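Local coordinates for acyl-coenzyme A oxidase (Caenorhabditis elegans, PDB 5K3H), which catalyses the first step of peroxisomal beta-oxidation, using FAD and molecular oxygen to desaturate acyl-CoA chains to (2E)-enoyl-CoA with release of hydrogen peroxide, at residues I47-L51 against L101-V105; M416-I420 against L625-L629. All coordinates share one frame; numbering follows the deposited sequence.

Contact 1. Residues I47-L51 against L101-V105; sequences ITAKL and LNNEV
Leu-51 reaches from helix 38-52 toward helix 97-105 and splits its two methyl groups between different partners. CD2 faces the purely apolar ones, lying 3.7 Å from Val-105 CG2 and 4.0 Å from Leu-101 CD1; the Leu-51 side chain crosses both at about a right angle. The other branch, CD1, rests on the aliphatic part of Glu-104, 3.6 Å from its CB. Leu-82 of helix 68-85 backs Leu-101 and Val-105, extending the apolar patch to a third helix.

The two helices belong to the N-terminal region of the acyl-CoA oxidase fold, where they run in the same general direction, inclined at 38°. Their short axes stay 10.7 Å apart, and at this spacing side chains make the contact, the nearest CA atoms, those of Thr-48 and Glu-104, being 7.5 Å apart.

Polar chemistry occupies one flank. The Glu-104 chain bends at its second torsion (chi2 -102°), which swings the carboxylate across Thr-48 and brings OE2 within 2.8 Å of Thr-48 OG1. That hydroxyl also pairs with Arg-44 O and His-100 NE2. The buried carboxylate is gripped further by a salt bridge from OE1 to Arg-623 and a hydrogen bond between OE2 and Ser-621. Replacing Glu-104 by an alanine is likely to leave Arg-623 without this counter-charge and Thr-48 OG1 without the carboxylate, and to thin the cover on Leu-51 CD1. Arg-623 also hydrogen-bonds to the Thr-48 carbonyl, joining both helices to the region around helix 622-625.

Contact 2. Residues M416-I420 against L625-L629; sequences MASYI and LRSVL
Ala-417, with the largest buried surface here, uses its carbonyl oxygen to receive two successive amides. The shorter bond, from Val-628 N to Ala-417 O at 2.7 Å, is bent at the hydrogen (133°), while the longer one from Leu-629 N to the same oxygen, 3.3 Å, is straighter (156°) but tilted out of the carbonyl plane. Ala-417 CB meanwhile packs on Val-628 CB, 3.9 Å away.

Tyr-419 buries almost as much. Its CG stands anti to the backbone N (chi1 -154°), laying the ring alongside Arg-626, whose CB forms a CH-pi contact over one face, 4.3 Å from the ring centroid. The phenol OH hydrogen-bonds to Glu-109, and the guanidinium continues to Asp-59 and probably Glu-104 O.

The contact joins a loop of the C-alpha1 domain to one of the C-terminal acyl-CoA oxidase region: the first leads into helix 420-428, with Tyr-419 as N-cap residue, and the second leaves helix 622-625 at Arg-626, where phi turns positive.

Between these residues, Ser-418 touches Leu-629 CD1 through CB, while its OG bonds to Gly-413 O and accepts from Ile-420 N in an ST turn. Ser-627 OG donates to Ser-418 O at 2.8 Å from above the carbonyl plane, and a water bridges the carbonyls of Met-416 and Arg-626.

How the contacts relate
Both contacts are buried, yet they illustrate two ways of joining distant parts of a chain. In contact 1 no backbone bond runs between the two helices, which meet through side chains; in contact 2 irregular loops offer carbonyls and amides directly to each other, with a water completing the pairing. They are tied together by Arg-626, whose guanidinium probably hydrogen-bonds from NH2 to Glu-104 O and from NH1 to Asn-103 O near the C-terminal end of helix 97-105. Ser-621 and Arg-623 meet contact 1, and 625-629 form one side of contact 2. Contact 1 lies away from the known FAD, ATP and substrate sites, whereas Leu-629 of contact 2 is about 8 Å from the FAD-binding Arg-320, measured between side chains.

Contact 1. Residues I47-L51 against L101-V105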
ATOM      1  N   ILE B  47       2.333  33.299   2.780  1.00 25.07           N
ATOM      2  CA  ILE B  47       1.929  32.588   3.992  1.00 25.59           C
ATOM      3  C   ILE B  47       3.080  31.749   4.535  1.00 25.58           C
ATOM      4  O   ILE B  47       3.339  31.727   5.747  1.00 26.83           O
ATOM      5  CB  ILE B  47       0.692  31.717   3.717  1.00 25.97           C
ATOM      6  CG1 ILE B  47      -0.549  32.566   3.475  1.00 26.70           C
ATOM      7  CG2 ILE B  47       0.484  30.714   4.831  1.00 26.27           C
ATOM      8  CD1 ILE B  47      -1.667  31.780   2.812  1.00 27.25           C
ATOM      9  N   THR B  48       3.759  31.017   3.649  1.00 24.75           N
ATOM     10  CA  THR B  48       4.894  30.193   4.053  1.00 24.41           C
ATOM     11  C   THR B  48       5.992  31.043   4.670  1.00 25.45           C
ATOM     12  O   THR B  48       6.540  30.695   5.720  1.00 25.95           O
ATOM     13  CB  THR B  48       5.401  29.407   2.837  1.00 23.60           C
ATOM     14  OG1 THR B  48       4.392  28.484   2.442  1.00 22.98           O
ATOM     15  CG2 THR B  48       6.698  28.654   3.111  1.00 23.05           C
ATOM     16  N   ALA B  49       6.334  32.163   4.016  1.00 26.35           N
ATOM     17  CA  ALA B  49       7.375  33.046   4.529  1.00 26.97           C
ATOM     18  C   ALA B  49       6.982  33.632   5.880  1.00 27.98           C
ATOM     19  O   ALA B  49       7.802  33.701   6.803  1.00 27.88           O
ATOM     20  CB  ALA B  49       7.650  34.156   3.519  1.00 26.92           C
ATOM     21  N   LYS B  50       5.717  34.009   6.037  1.00 28.96           N
ATOM     22  CA  LYS B  50       5.280  34.524   7.325  1.00 30.92           C
ATOM     23  C   LYS B  50       5.417  33.458   8.410  1.00 31.30           C
ATOM     24  O   LYS B  50       5.914  33.734   9.508  1.00 31.40           O
ATOM     25  CB  LYS B  50       3.838  35.029   7.211  1.00 32.60           C
ATOM     26  CG  LYS B  50       3.252  35.611   8.503  1.00 34.82           C
ATOM     27  CD  LYS B  50       4.052  36.826   8.985  1.00 35.23           C
ATOM     28  CE  LYS B  50       3.337  37.533  10.124  1.00 36.09           C
ATOM     29  NZ  LYS B  50       4.026  38.820  10.494  1.00 37.20           N
ATOM     30  N   LEU B  51       5.009  32.220   8.117  1.00 29.23           N
ATOM     31  CA  LEU B  51       5.125  31.170   9.124  1.00 29.11           C
ATOM     32  C   LEU B  51       6.582  30.914   9.525  1.00 30.91           C
ATOM     33  O   LEU B  51       6.856  30.493  10.659  1.00 31.54           O
ATOM     34  CB  LEU B  51       4.478  29.891   8.604  1.00 28.31           C
ATOM     35  CG  LEU B  51       2.959  29.893   8.483  1.00 27.40           C
ATOM     36  CD1 LEU B  51       2.507  28.751   7.572  1.00 27.32           C
ATOM     37  CD2 LEU B  51       2.295  29.804   9.845  1.00 26.99           C
ATOM     38  N   LEU B 101      -2.616  27.033   5.022  1.00 26.50           N
ATOM     39  CA  LEU B 101      -2.157  27.267   6.385  1.00 26.30           C
ATOM     40  C   LEU B 101      -2.204  25.988   7.218  1.00 26.37           C
ATOM     41  O   LEU B 101      -1.233  25.646   7.906  1.00 26.39           O
ATOM     42  CB  LEU B 101      -3.018  28.365   7.025  1.00 26.64           C
ATOM     43  CG  LEU B 101      -2.866  28.718   8.507  1.00 26.95           C
ATOM     44  CD1 LEU B 101      -1.530  29.386   8.813  1.00 27.99           C
ATOM     45  CD2 LEU B 101      -4.041  29.594   8.943  1.00 27.79           C
ATOM     46  N   ASN B 102      -3.309  25.241   7.136  1.00 24.40           N
ATOM     47  CA  ASN B 102      -3.407  24.013   7.913  1.00 24.52           C
ATOM     48  C   ASN B 102      -2.390  22.969   7.449  1.00 23.82           C
ATOM     49  O   ASN B 102      -1.818  22.251   8.280  1.00 22.21           O
ATOM     50  CB  ASN B 102      -4.838  23.470   7.871  1.00 25.87           C
ATOM     51  CG  ASN B 102      -5.803  24.225   8.843  1.00 28.78           C
ATOM     52  OD1 ASN B 102      -5.374  24.984   9.740  1.00 28.99           O
ATOM     53  ND2 ASN B 102      -7.103  24.023   8.649  1.00 30.56           N
ATOM     54  N   ASN B 103      -2.143  22.866   6.133  1.00 23.38           N
ATOM     55  CA  ASN B 103      -1.159  21.895   5.630  1.00 24.49           C
ATOM     56  C   ASN B 103       0.236  22.173   6.179  1.00 24.09           C
ATOM     57  O   ASN B 103       0.953  21.237   6.548  1.00 22.14           O
ATOM     58  CB  ASN B 103      -1.093  21.919   4.100  1.00 24.98           C
ATOM     59  CG  ASN B 103      -2.336  21.399   3.439  1.00 25.25           C
ATOM     60  OD1 ASN B 103      -3.047  20.554   3.980  1.00 25.29           O
ATOM     61  ND2 ASN B 103      -2.614  21.911   2.243  1.00 26.41           N
ATOM     62  N   GLU B 104       0.650  23.453   6.191  1.00 22.28           N
ATOM     63  CA  GLU B 104       1.936  23.852   6.766  1.00 23.44           C
ATOM     64  C   GLU B 104       1.985  23.557   8.260  1.00 21.82           C
ATOM     65  O   GLU B 104       2.945  22.961   8.766  1.00 21.92           O
ATOM     66  CB  GLU B 104       2.175  25.353   6.549  1.00 25.73           C
ATOM     67  CG  GLU B 104       2.618  25.781   5.162  1.00 26.53           C
ATOM     68  CD  GLU B 104       4.116  26.066   5.073  1.00 28.07           C
ATOM     69  OE1 GLU B 104       4.807  26.121   6.119  1.00 29.35           O
ATOM     70  OE2 GLU B 104       4.614  26.172   3.931  1.00 29.83           O
ATOM     71  N   VAL B 105       0.966  23.997   8.991  1.00 25.25           N
ATOM     72  CA  VAL B 105       0.998  23.956  10.449  1.00 24.12           C
ATOM     73  C   VAL B 105       0.514  22.611  10.973  1.00 23.33           C
ATOM     74  O   VAL B 105       1.227  21.944  11.723  1.00 22.31           O
ATOM     75  CB  VAL B 105       0.191  25.153  11.024  1.00 24.16           C
ATOM     76  CG1 VAL B 105       0.010  25.072  12.534  1.00 24.30           C
ATOM     77  CG2 VAL B 105       0.906  26.450  10.698  1.00 23.89           C
TER

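Contact 2. Residues M416-I420 against L625-L629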
ATOM      1  N   MET B 416      10.561   6.185   8.143  1.00 18.24           N
ATOM      2  CA  MET B 416       9.677   7.339   8.263  1.00 18.46           C
ATOM      3  C   MET B 416      10.373   8.630   7.869  1.00 18.59           C
ATOM      4  O   MET B 416       9.725   9.684   7.841  1.00 17.93           O
ATOM      5  CB  MET B 416       9.095   7.477   9.657  1.00 18.87           C
ATOM      6  CG  MET B 416       8.155   6.359  10.065  1.00 19.13           C
ATOM      7  SD  MET B 416       6.837   5.936   8.892  1.00 18.62           S
ATOM      8  CE  MET B 416       6.110   7.551   8.593  1.00 19.22           C
ATOM      9  N   ALA B 417      11.677   8.582   7.596  1.00 18.47           N
ATOM     10  CA  ALA B 417      12.381   9.747   7.068  1.00 18.44           C
ATOM     11  C   ALA B 417      11.971  10.089   5.634  1.00 18.68           C
ATOM     12  O   ALA B 417      12.242  11.209   5.176  1.00 18.88           O
ATOM     13  CB  ALA B 417      13.896   9.528   7.152  1.00 18.43           C
ATOM     14  N   SER B 418      11.376   9.139   4.894  1.00 18.39           N
ATOM     15  CA  SER B 418      10.830   9.454   3.577  1.00 18.28           C
ATOM     16  C   SER B 418       9.440  10.070   3.689  1.00 18.42           C
ATOM     17  O   SER B 418       9.052  10.886   2.844  1.00 19.48           O
ATOM     18  CB  SER B 418      10.752   8.210   2.722  1.00 18.33           C
ATOM     19  OG  SER B 418       9.564   7.522   3.053  1.00 18.15           O
ATOM     20  N   TYR B 419       8.667   9.637   4.685  1.00 19.08           N
ATOM     21  CA  TYR B 419       7.323  10.073   5.061  1.00 18.85           C
ATOM     22  C   TYR B 419       6.247   9.550   4.123  1.00 18.58           C
ATOM     23  O   TYR B 419       5.067   9.794   4.393  1.00 18.24           O
ATOM     24  CB  TYR B 419       7.194  11.602   5.163  1.00 18.99           C
ATOM     25  CG  TYR B 419       6.095  12.039   6.109  1.00 18.95           C
ATOM     26  CD1 TYR B 419       6.085  11.614   7.447  1.00 19.28           C
ATOM     27  CD2 TYR B 419       5.067  12.870   5.683  1.00 19.00           C
ATOM     28  CE1 TYR B 419       5.095  11.994   8.320  1.00 19.14           C
ATOM     29  CE2 TYR B 419       4.064  13.264   6.563  1.00 19.42           C
ATOM     30  CZ  TYR B 419       4.094  12.810   7.876  1.00 20.15           C
ATOM     31  OH  TYR B 419       3.108  13.181   8.759  1.00 21.94           O
ATOM     32  N   ILE B 420       6.598   8.799   3.074  1.00 17.27           N
ATOM     33  CA  ILE B 420       5.631   8.411   2.047  1.00 17.30           C
ATOM     34  C   ILE B 420       4.631   7.387   2.568  1.00 17.21           C
ATOM     35  O   ILE B 420       3.457   7.391   2.162  1.00 17.01           O
ATOM     36  CB  ILE B 420       6.375   7.883   0.809  1.00 17.74           C
ATOM     37  CG1 ILE B 420       7.240   8.996   0.209  1.00 18.12           C
ATOM     38  CG2 ILE B 420       5.385   7.408  -0.220  1.00 17.65           C
ATOM     39  CD1 ILE B 420       8.132   8.535  -0.916  1.00 18.27           C
ATOM     40  N   LEU B 625       6.199  19.586   3.694  1.00 18.45           N
ATOM     41  CA  LEU B 625       6.424  18.278   3.081  1.00 18.11           C
ATOM     42  C   LEU B 625       6.797  17.224   4.114  1.00 17.66           C
ATOM     43  O   LEU B 625       6.409  16.058   3.980  1.00 17.78           O
ATOM     44  CB  LEU B 625       7.514  18.385   2.008  1.00 18.27           C
ATOM     45  CG  LEU B 625       7.646  17.190   1.072  1.00 18.14           C
ATOM     46  CD1 LEU B 625       6.322  17.030   0.377  1.00 18.29           C
ATOM     47  CD2 LEU B 625       8.741  17.394   0.040  1.00 18.10           C
ATOM     48  N   ARG B 626       7.621  17.593   5.093  1.00 19.92           N
ATOM     49  CA  ARG B 626       7.932  16.764   6.252  1.00 19.77           C
ATOM     50  C   ARG B 626       8.715  15.504   5.893  1.00 19.91           C
ATOM     51  O   ARG B 626       8.584  14.469   6.554  1.00 20.17           O
ATOM     52  CB  ARG B 626       6.658  16.409   7.010  1.00 19.84           C
ATOM     53  CG  ARG B 626       6.207  17.550   7.889  1.00 19.73           C
ATOM     54  CD  ARG B 626       4.808  17.378   8.451  1.00 19.52           C
ATOM     55  NE  ARG B 626       4.471  18.500   9.325  1.00 19.49           N
ATOM     56  CZ  ARG B 626       3.764  19.571   8.970  1.00 19.47           C
ATOM     57  NH1 ARG B 626       3.283  19.675   7.737  1.00 19.32           N
ATOM     58  NH2 ARG B 626       3.534  20.536   9.859  1.00 19.27           N
ATOM     59  N   SER B 627       9.581  15.577   4.886  1.00 18.32           N
ATOM     60  CA  SER B 627      10.326  14.417   4.421  1.00 18.23           C
ATOM     61  C   SER B 627      11.798  14.758   4.388  1.00 18.20           C
ATOM     62  O   SER B 627      12.175  15.797   3.840  1.00 18.39           O
ATOM     63  CB  SER B 627       9.875  13.976   3.026  1.00 18.57           C
ATOM     64  OG  SER B 627      10.763  13.014   2.466  1.00 18.40           O
ATOM     65  N   VAL B 628      12.623  13.890   4.976  1.00 17.76           N
ATOM     66  CA  VAL B 628      14.071  14.061   4.892  1.00 18.02           C
ATOM     67  C   VAL B 628      14.565  13.775   3.494  1.00 17.88           C
ATOM     68  O   VAL B 628      15.382  14.525   2.954  1.00 18.93           O
ATOM     69  CB  VAL B 628      14.795  13.168   5.917  1.00 18.18           C
ATOM     70  CG1 VAL B 628      16.318  13.296   5.739  1.00 18.22           C
ATOM     71  CG2 VAL B 628      14.379  13.576   7.328  1.00 18.37           C
ATOM     72  N   LEU B 629      14.102  12.676   2.891  1.00 18.40           N
ATOM     73  CA  LEU B 629      14.576  12.348   1.549  1.00 18.35           C
ATOM     74  C   LEU B 629      14.135  13.402   0.544  1.00 18.40           C
ATOM     75  O   LEU B 629      14.846  13.662  -0.436  1.00 18.24           O
ATOM     76  CB  LEU B 629      14.080  10.968   1.108  1.00 18.34           C
ATOM     77  CG  LEU B 629      14.403   9.684   1.878  1.00 18.69           C
ATOM     78  CD1 LEU B 629      14.026   8.500   1.001  1.00 18.88           C
ATOM     79  CD2 LEU B 629      15.868   9.591   2.277  1.00 18.73           C
TER
HETATM   80  O   HOH W   1      10.198  12.205   7.516  1.00 17.57           O